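Local coordinates for protein putative short-chain dehydrogenase/reductase (Burkholderia xenovorans, PDB 5K9Z) that probably catalyses NAD- or NADP-dependent interconversion of an alcohol and its carbonyl compound, as short-chain dehydrogenases/reductases do, at residues E11-R16 against A231-A236; G39-L44 against L59-F64; M92-G97 against G141-V146. All coordinates share one frame; numbering follows the deposited sequence.

Interaction 1 (E11-R16 against A231-A236); sequences ERLKDR and ALVYLA
Arg12 is the first residue of 11-16 to meet the helical segment 231-236, and it does so through its guanidinium, which rests with one face on a methyl of Val233. NH2 lies 3.3 Å from Val233 CG1, with the methyl set toward the rim of the plane. A bend at chi3 (-65°) turns the otherwise extended chain so that the flat group lies over the methyl, while a salt bridge from NH2 to Glu38, just after helix 26-37, probably limits its rotation. Leu13 supplies the apolar centre. Its two methyls divide the work: CD1 faces Val233 CG2 at 4.2 Å, whereas CD2 sits 4.0 Å from Ala236 CB. The chain then reverses in a type II beta turn from Leu13 to Arg16, closed by the backbone bond from Arg16 N to Leu13 O (3.0 Å). At its outer corner Lys14 NZ forms a salt bridge with Asp15 OD1 and a longer one with Glu11 OE2. Arg16 returns to the helix through water. The water accepts from Arg16 NH2 at 2.8 Å and donates to Ala236 O at 2.7 Å, lying at the guanidinium edge and in its plane; NH1 of the same group makes a salt bridge with Asp238. The carbonyl of Ala236, which ends helix 225-236, thus faces a positive group across a single water. The contact joins the lead-in to strand 17-21 with the C-terminal end of helix 225-236. Helix 26-37 borders both segments, Met35 touching Leu13 and Val233, while Leu232 and Leu235 on the helix pack against strands 141-146 and 184-191.

Interaction 2 (G39-L44 against L59-F64); sequences GAFVVL and LRDATF
Val42 and Leu44 grip the backbone of Thr63 from either side of its bridge partner Val43, in the parallel ladder of a beta-alpha-beta unit of the Rossmann fold, in which helix 49-58 connects strands 41-46 and 63-66. Thr63 N donates to Val42 O at 3.1 Å, and Leu44 N reaches Thr63 O at 2.7 Å in an almost straight bond (175° at the hydrogen). This end is packed tightly. Leu44 CD1 lies 3.6 Å from Ala62 CB, and the leucine continues onto Ala32 and Leu55 of the two flanking helices. At the other end, nearer the start of both segments, the backbones part and water enters. One water donates to Ala40 O and Arg60 O and accepts a weak bond from Val42 N; a second donates to Val42 O and Asp61 O and also binds Thr63 OG1. Thr63, which shares a sheet face with Val43, places this hydroxyl between the backbone N and the carbonyl carbon (chi1 61°). Beyond the waters, the exposed Asp61 crosses the ring of Phe41 with its carboxylate plane turned 49° from the ring plane. The closest approach there is made by carbon rather than oxygen, with Asp61 CB 3.5 Å from Phe41 CD1.

Interaction 3 (M92-G97 against G141-V146); sequences MVNNAG and GCILSV
Asn94 and Ser145 stand beside each other on one face of the sheet and are joined by a side-chain hydrogen bond, Asn94 ND2 to Ser145 OG, 3.2 Å long and nearly straight (166°). Both side chains adopt the same first torsion, Asn94 CG (chi1 -60°) and Ser145 OG (chi1 -59°) each lying anti to its own carbonyl carbon. The amide is turned so that the hydroxyl oxygen falls close to its plane, and the same nitrogen passes 3.8 Å from Ile143 CG2. One row back on this face, Met92 meets Ile143 through its beta carbon, with CB 4.3 Å from CG2. The methionine chain then folds at chi2 and carries its sulfur away from the partner strand. On the opposite face Val93 stands beside Leu144, and its CG1 reaches Val146 CG2 at 4.2 Å. Asn95, just past the strand end, lies alongside Val146 and points the same way; its CB is 3.8 Å from Val146 CG2. Four backbone bonds hold the parallel pair in register: Met92 N to Cys142 O, Leu144 N to Met92 O, Asn94 N to Leu144 O and Val146 N to Asn94 O. After them a water takes over, accepting from Ala96 N and lying 2.8 Å from Val146 O, which also accepts a hydrogen bond from Lys165 NZ. The 94-97 part, sequence Asn-Asn-Ala-Gly, matches the NNAG motif of classical short-chain dehydrogenases, which is associated with stabilising the central sheet, consistent with the bonds of Asn94 here. In the seven-stranded sheet, strand 17-21 flanks 91-94 and strand 184-191 flanks 141-146; helix 110-138 covers the Met92, Asn94 and Ser145 face, while Leu232 of helix 225-236 packs on Val93, Leu144 and Val146.

From the N terminus, the 11-16 loop leads into strand 17-21 and meets helix 225-236 more than 200 residues later, so interaction 1 closes the longest loop, with the other two contacts nested inside it. Interaction 2 closes first, across a single beta-alpha-beta unit at one margin of the sheet; interaction 3 follows in series nearer the centre, spanning helix 110-138. These two share the sheet but do not touch, their nearest atoms being about 8 Å apart. Interaction 1 touches both: Arg16 O probably accepts a hydrogen bond from Phe41 N, and Ala236 CA packs beside Cys142 SG. Together they tie early strands, central strands and a late helix into one Rossmann core.

Interaction 1 (E11-R16 against A231-A236)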
# COMPACT_ATOMS: atom_id res chain seq x y z
N GLU C 11 -8.44 3.62 -32.53
CA GLU C 11 -9.88 3.43 -32.30
C GLU C 11 -10.09 2.17 -31.45
O GLU C 11 -10.67 1.19 -31.91
CB GLU C 11 -10.64 3.35 -33.62
CG GLU C 11 -11.21 4.68 -34.12
CD GLU C 11 -12.00 4.52 -35.41
OE1 GLU C 11 -11.69 3.62 -36.21
OE2 GLU C 11 -12.96 5.31 -35.61
N ARG C 12 -9.64 2.22 -30.20
CA ARG C 12 -9.74 1.06 -29.31
C ARG C 12 -11.13 0.85 -28.74
O ARG C 12 -11.37 -0.18 -28.11
CB ARG C 12 -8.73 1.20 -28.17
CG ARG C 12 -7.29 0.88 -28.60
CD ARG C 12 -6.32 1.14 -27.46
NE ARG C 12 -6.29 2.56 -27.11
CZ ARG C 12 -5.64 3.06 -26.07
NH1 ARG C 12 -4.97 2.26 -25.25
NH2 ARG C 12 -5.67 4.37 -25.83
N LEU C 13 -12.04 1.81 -28.90
CA LEU C 13 -13.39 1.71 -28.37
C LEU C 13 -14.42 1.92 -29.47
O LEU C 13 -15.48 2.52 -29.25
CB LEU C 13 -13.61 2.70 -27.23
CG LEU C 13 -12.59 2.62 -26.09
CD1 LEU C 13 -12.83 3.77 -25.13
CD2 LEU C 13 -12.68 1.28 -25.37
N LYS C 14 -14.12 1.41 -30.67
CA LYS C 14 -14.96 1.64 -31.84
C LYS C 14 -16.38 1.13 -31.61
O LYS C 14 -16.59 -0.07 -31.37
CB LYS C 14 -14.32 0.97 -33.06
CG LYS C 14 -15.06 1.20 -34.36
CD LYS C 14 -15.34 2.68 -34.58
CE LYS C 14 -16.12 2.91 -35.88
NZ LYS C 14 -16.68 4.29 -35.94
N ASP C 15 -17.35 2.04 -31.68
CA ASP C 15 -18.79 1.78 -31.51
C ASP C 15 -19.15 1.27 -30.12
O ASP C 15 -20.27 0.79 -29.92
CB ASP C 15 -19.33 0.80 -32.56
CG ASP C 15 -19.23 1.33 -33.97
OD1 ASP C 15 -19.22 2.57 -34.14
OD2 ASP C 15 -19.19 0.52 -34.91
N ARG C 16 -18.24 1.37 -29.16
CA ARG C 16 -18.58 1.10 -27.78
C ARG C 16 -19.37 2.29 -27.22
O ARG C 16 -19.24 3.42 -27.69
CB ARG C 16 -17.32 0.87 -26.94
CG ARG C 16 -16.34 -0.19 -27.50
CD ARG C 16 -16.55 -1.59 -26.93
NE ARG C 16 -15.71 -2.58 -27.60
CZ ARG C 16 -14.56 -3.08 -27.13
NH1 ARG C 16 -13.89 -3.96 -27.86
NH2 ARG C 16 -14.09 -2.74 -25.94
N ALA C 231 -5.33 6.31 -19.10
CA ALA C 231 -5.33 5.15 -18.22
C ALA C 231 -6.69 4.47 -18.22
O ALA C 231 -6.79 3.24 -18.27
CB ALA C 231 -4.94 5.55 -16.80
N LEU C 232 -7.76 5.27 -18.19
CA LEU C 232 -9.11 4.72 -18.25
C LEU C 232 -9.36 4.04 -19.59
O LEU C 232 -9.99 2.98 -19.64
CB LEU C 232 -10.13 5.84 -18.02
CG LEU C 232 -10.15 6.38 -16.60
CD1 LEU C 232 -10.85 7.73 -16.58
CD2 LEU C 232 -10.88 5.41 -15.66
N VAL C 233 -8.90 4.64 -20.68
CA VAL C 233 -9.10 3.99 -21.98
C VAL C 233 -8.32 2.68 -22.04
O VAL C 233 -8.83 1.66 -22.50
CB VAL C 233 -8.73 4.95 -23.13
CG1 VAL C 233 -8.63 4.20 -24.46
CG2 VAL C 233 -9.81 6.05 -23.25
N TYR C 234 -7.08 2.67 -21.52
CA TYR C 234 -6.35 1.41 -21.41
C TYR C 234 -7.19 0.36 -20.67
O TYR C 234 -7.38 -0.77 -21.15
CB TYR C 234 -5.01 1.59 -20.71
CG TYR C 234 -4.39 0.26 -20.33
CD1 TYR C 234 -3.91 -0.61 -21.31
CD2 TYR C 234 -4.35 -0.16 -19.01
CE1 TYR C 234 -3.36 -1.85 -20.97
CE2 TYR C 234 -3.82 -1.39 -18.66
CZ TYR C 234 -3.32 -2.22 -19.63
OH TYR C 234 -2.80 -3.45 -19.26
N LEU C 235 -7.73 0.72 -19.50
CA LEU C 235 -8.49 -0.25 -18.72
C LEU C 235 -9.77 -0.69 -19.43
O LEU C 235 -10.21 -1.83 -19.24
CB LEU C 235 -8.82 0.30 -17.33
CG LEU C 235 -7.66 0.41 -16.33
CD1 LEU C 235 -8.12 1.07 -15.04
CD2 LEU C 235 -7.05 -0.95 -16.04
N ALA C 236 -10.37 0.18 -20.25
CA ALA C 236 -11.59 -0.21 -20.97
C ALA C 236 -11.29 -1.01 -22.23
O ALA C 236 -12.20 -1.66 -22.77
CB ALA C 236 -12.42 1.01 -21.34
O HOH W 1 -14.75 -1.36 -23.54

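Interaction 2 (G39-L44 against L59-F64)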
# COMPACT_ATOMS: atom_id res chain seq x y z
N GLY C 39 -13.40 6.33 -30.80
CA GLY C 39 -14.51 5.77 -31.55
C GLY C 39 -15.75 5.43 -30.76
O GLY C 39 -16.66 4.79 -31.30
N ALA C 40 -15.82 5.83 -29.49
CA ALA C 40 -16.96 5.47 -28.65
C ALA C 40 -18.10 6.48 -28.79
O ALA C 40 -17.88 7.67 -29.07
CB ALA C 40 -16.52 5.38 -27.19
N PHE C 41 -19.33 5.99 -28.57
CA PHE C 41 -20.49 6.84 -28.32
C PHE C 41 -20.52 7.21 -26.85
O PHE C 41 -20.61 6.33 -25.99
CB PHE C 41 -21.80 6.12 -28.67
CG PHE C 41 -21.92 5.75 -30.11
CD1 PHE C 41 -22.41 6.67 -31.03
CD2 PHE C 41 -21.61 4.48 -30.54
CE1 PHE C 41 -22.55 6.34 -32.36
CE2 PHE C 41 -21.74 4.13 -31.87
CZ PHE C 41 -22.21 5.07 -32.78
N VAL C 42 -20.45 8.51 -26.54
CA VAL C 42 -20.27 8.97 -25.17
C VAL C 42 -21.52 9.69 -24.70
O VAL C 42 -22.02 10.60 -25.37
CB VAL C 42 -19.04 9.88 -25.03
CG1 VAL C 42 -18.87 10.32 -23.58
CG2 VAL C 42 -17.76 9.15 -25.55
N VAL C 43 -22.02 9.28 -23.54
CA VAL C 43 -23.04 10.03 -22.82
C VAL C 43 -22.31 10.77 -21.71
O VAL C 43 -21.66 10.15 -20.86
CB VAL C 43 -24.13 9.11 -22.26
CG1 VAL C 43 -25.11 9.92 -21.39
CG2 VAL C 43 -24.90 8.41 -23.39
N LEU C 44 -22.39 12.10 -21.75
CA LEU C 44 -21.74 12.96 -20.77
C LEU C 44 -22.69 13.28 -19.63
O LEU C 44 -23.73 13.92 -19.85
CB LEU C 44 -21.27 14.25 -21.44
CG LEU C 44 -20.03 14.17 -22.32
CD1 LEU C 44 -20.35 13.57 -23.67
CD2 LEU C 44 -19.52 15.57 -22.48
N LEU C 59 -18.13 17.09 -29.41
CA LEU C 59 -17.75 15.72 -29.72
C LEU C 59 -18.74 15.07 -30.66
O LEU C 59 -19.96 15.24 -30.52
CB LEU C 59 -17.65 14.90 -28.42
CG LEU C 59 -16.67 15.48 -27.40
CD1 LEU C 59 -16.63 14.61 -26.14
CD2 LEU C 59 -15.27 15.59 -28.03
N ARG C 60 -18.22 14.31 -31.63
CA ARG C 60 -19.10 13.59 -32.55
C ARG C 60 -19.83 12.49 -31.80
O ARG C 60 -19.22 11.70 -31.07
CB ARG C 60 -18.28 13.00 -33.70
N ASP C 61 -21.15 12.44 -31.97
CA ASP C 61 -22.02 11.39 -31.44
C ASP C 61 -22.10 11.40 -29.91
O ASP C 61 -22.48 10.39 -29.31
CB ASP C 61 -21.58 10.00 -31.92
CG ASP C 61 -21.71 9.84 -33.42
OD1 ASP C 61 -22.77 10.20 -33.97
OD2 ASP C 61 -20.75 9.34 -34.03
N ALA C 62 -21.78 12.51 -29.26
CA ALA C 62 -21.92 12.63 -27.82
C ALA C 62 -23.23 13.34 -27.47
O ALA C 62 -23.74 14.15 -28.24
CB ALA C 62 -20.74 13.39 -27.22
N THR C 63 -23.78 12.99 -26.31
CA THR C 63 -24.97 13.66 -25.79
C THR C 63 -24.75 13.93 -24.31
O THR C 63 -23.96 13.26 -23.65
CB THR C 63 -26.26 12.84 -26.00
OG1 THR C 63 -26.16 11.60 -25.31
CG2 THR C 63 -26.50 12.54 -27.47
N PHE C 64 -25.47 14.92 -23.79
CA PHE C 64 -25.38 15.31 -22.39
C PHE C 64 -26.60 14.80 -21.64
O PHE C 64 -27.71 14.79 -22.18
CB PHE C 64 -25.30 16.83 -22.25
CG PHE C 64 -25.44 17.32 -20.84
CD1 PHE C 64 -24.41 17.17 -19.94
CD2 PHE C 64 -26.62 17.92 -20.42
CE1 PHE C 64 -24.54 17.62 -18.64
CE2 PHE C 64 -26.76 18.37 -19.13
CZ PHE C 64 -25.72 18.22 -18.23
O HOH W 2 -19.07 10.07 -28.82
O HOH W 3 -24.50 9.65 -27.04

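Interaction 3 (M92-G97 against G141-V146)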
# COMPACT_ATOMS: atom_id res chain seq x y z
N MET C 92 -18.64 2.20 -18.01
CA MET C 92 -19.14 3.18 -17.05
C MET C 92 -17.95 3.82 -16.35
O MET C 92 -17.08 3.10 -15.84
CB MET C 92 -20.05 2.52 -16.03
CG MET C 92 -20.51 3.46 -14.92
SD MET C 92 -21.78 4.58 -15.51
CE MET C 92 -22.28 5.41 -14.00
N VAL C 93 -17.92 5.15 -16.28
CA VAL C 93 -16.83 5.85 -15.58
C VAL C 93 -17.44 6.66 -14.44
O VAL C 93 -18.11 7.67 -14.66
CB VAL C 93 -16.02 6.74 -16.53
CG1 VAL C 93 -14.89 7.44 -15.77
CG2 VAL C 93 -15.42 5.91 -17.65
N ASN C 94 -17.20 6.21 -13.21
CA ASN C 94 -17.64 6.93 -12.01
C ASN C 94 -16.58 7.95 -11.66
O ASN C 94 -15.55 7.61 -11.08
CB ASN C 94 -17.86 5.97 -10.85
CG ASN C 94 -18.89 4.93 -11.16
OD1 ASN C 94 -20.02 5.25 -11.51
ND2 ASN C 94 -18.50 3.66 -11.05
N ASN C 95 -16.83 9.20 -12.02
CA ASN C 95 -15.86 10.27 -11.85
C ASN C 95 -16.54 11.50 -11.26
O ASN C 95 -17.67 11.85 -11.65
CB ASN C 95 -15.19 10.61 -13.19
CG ASN C 95 -14.44 11.92 -13.16
OD1 ASN C 95 -14.93 12.95 -13.65
ND2 ASN C 95 -13.26 11.91 -12.57
N ALA C 96 -15.86 12.16 -10.32
CA ALA C 96 -16.36 13.41 -9.76
C ALA C 96 -15.17 14.32 -9.48
O ALA C 96 -14.20 13.89 -8.86
CB ALA C 96 -17.17 13.19 -8.48
N GLY C 97 -15.24 15.55 -9.99
CA GLY C 97 -14.28 16.59 -9.65
C GLY C 97 -14.75 17.28 -8.40
O GLY C 97 -15.37 18.35 -8.46
N GLY C 141 -18.75 -5.87 -20.24
CA GLY C 141 -18.77 -4.48 -19.82
C GLY C 141 -17.65 -4.20 -18.85
O GLY C 141 -17.07 -5.09 -18.23
N CYS C 142 -17.37 -2.90 -18.68
CA CYS C 142 -16.24 -2.45 -17.90
C CYS C 142 -16.71 -1.28 -17.04
O CYS C 142 -17.17 -0.27 -17.58
CB CYS C 142 -15.10 -2.02 -18.83
SG CYS C 142 -13.63 -1.56 -17.98
N ILE C 143 -16.59 -1.41 -15.72
CA ILE C 143 -16.99 -0.35 -14.79
C ILE C 143 -15.73 0.23 -14.16
O ILE C 143 -14.95 -0.49 -13.52
CB ILE C 143 -17.96 -0.88 -13.73
CG1 ILE C 143 -19.20 -1.47 -14.41
CG2 ILE C 143 -18.36 0.24 -12.81
CD1 ILE C 143 -20.17 -2.18 -13.46
N LEU C 144 -15.53 1.53 -14.34
CA LEU C 144 -14.29 2.18 -13.93
C LEU C 144 -14.61 3.34 -13.00
O LEU C 144 -15.53 4.11 -13.25
CB LEU C 144 -13.51 2.68 -15.16
CG LEU C 144 -13.11 1.62 -16.19
CD1 LEU C 144 -12.53 2.25 -17.45
CD2 LEU C 144 -12.12 0.66 -15.56
N SER C 145 -13.84 3.46 -11.92
CA SER C 145 -14.04 4.53 -10.95
C SER C 145 -12.74 5.33 -10.82
O SER C 145 -11.66 4.75 -10.71
CB SER C 145 -14.47 3.98 -9.59
OG SER C 145 -15.68 3.25 -9.69
N VAL C 146 -12.86 6.65 -10.79
CA VAL C 146 -11.69 7.51 -10.61
C VAL C 146 -11.55 7.70 -9.11
O VAL C 146 -12.29 8.48 -8.49
CB VAL C 146 -11.84 8.84 -11.36
CG1 VAL C 146 -10.60 9.76 -11.11
CG2 VAL C 146 -12.06 8.57 -12.85
O HOH W 4 -13.72 10.83 -8.80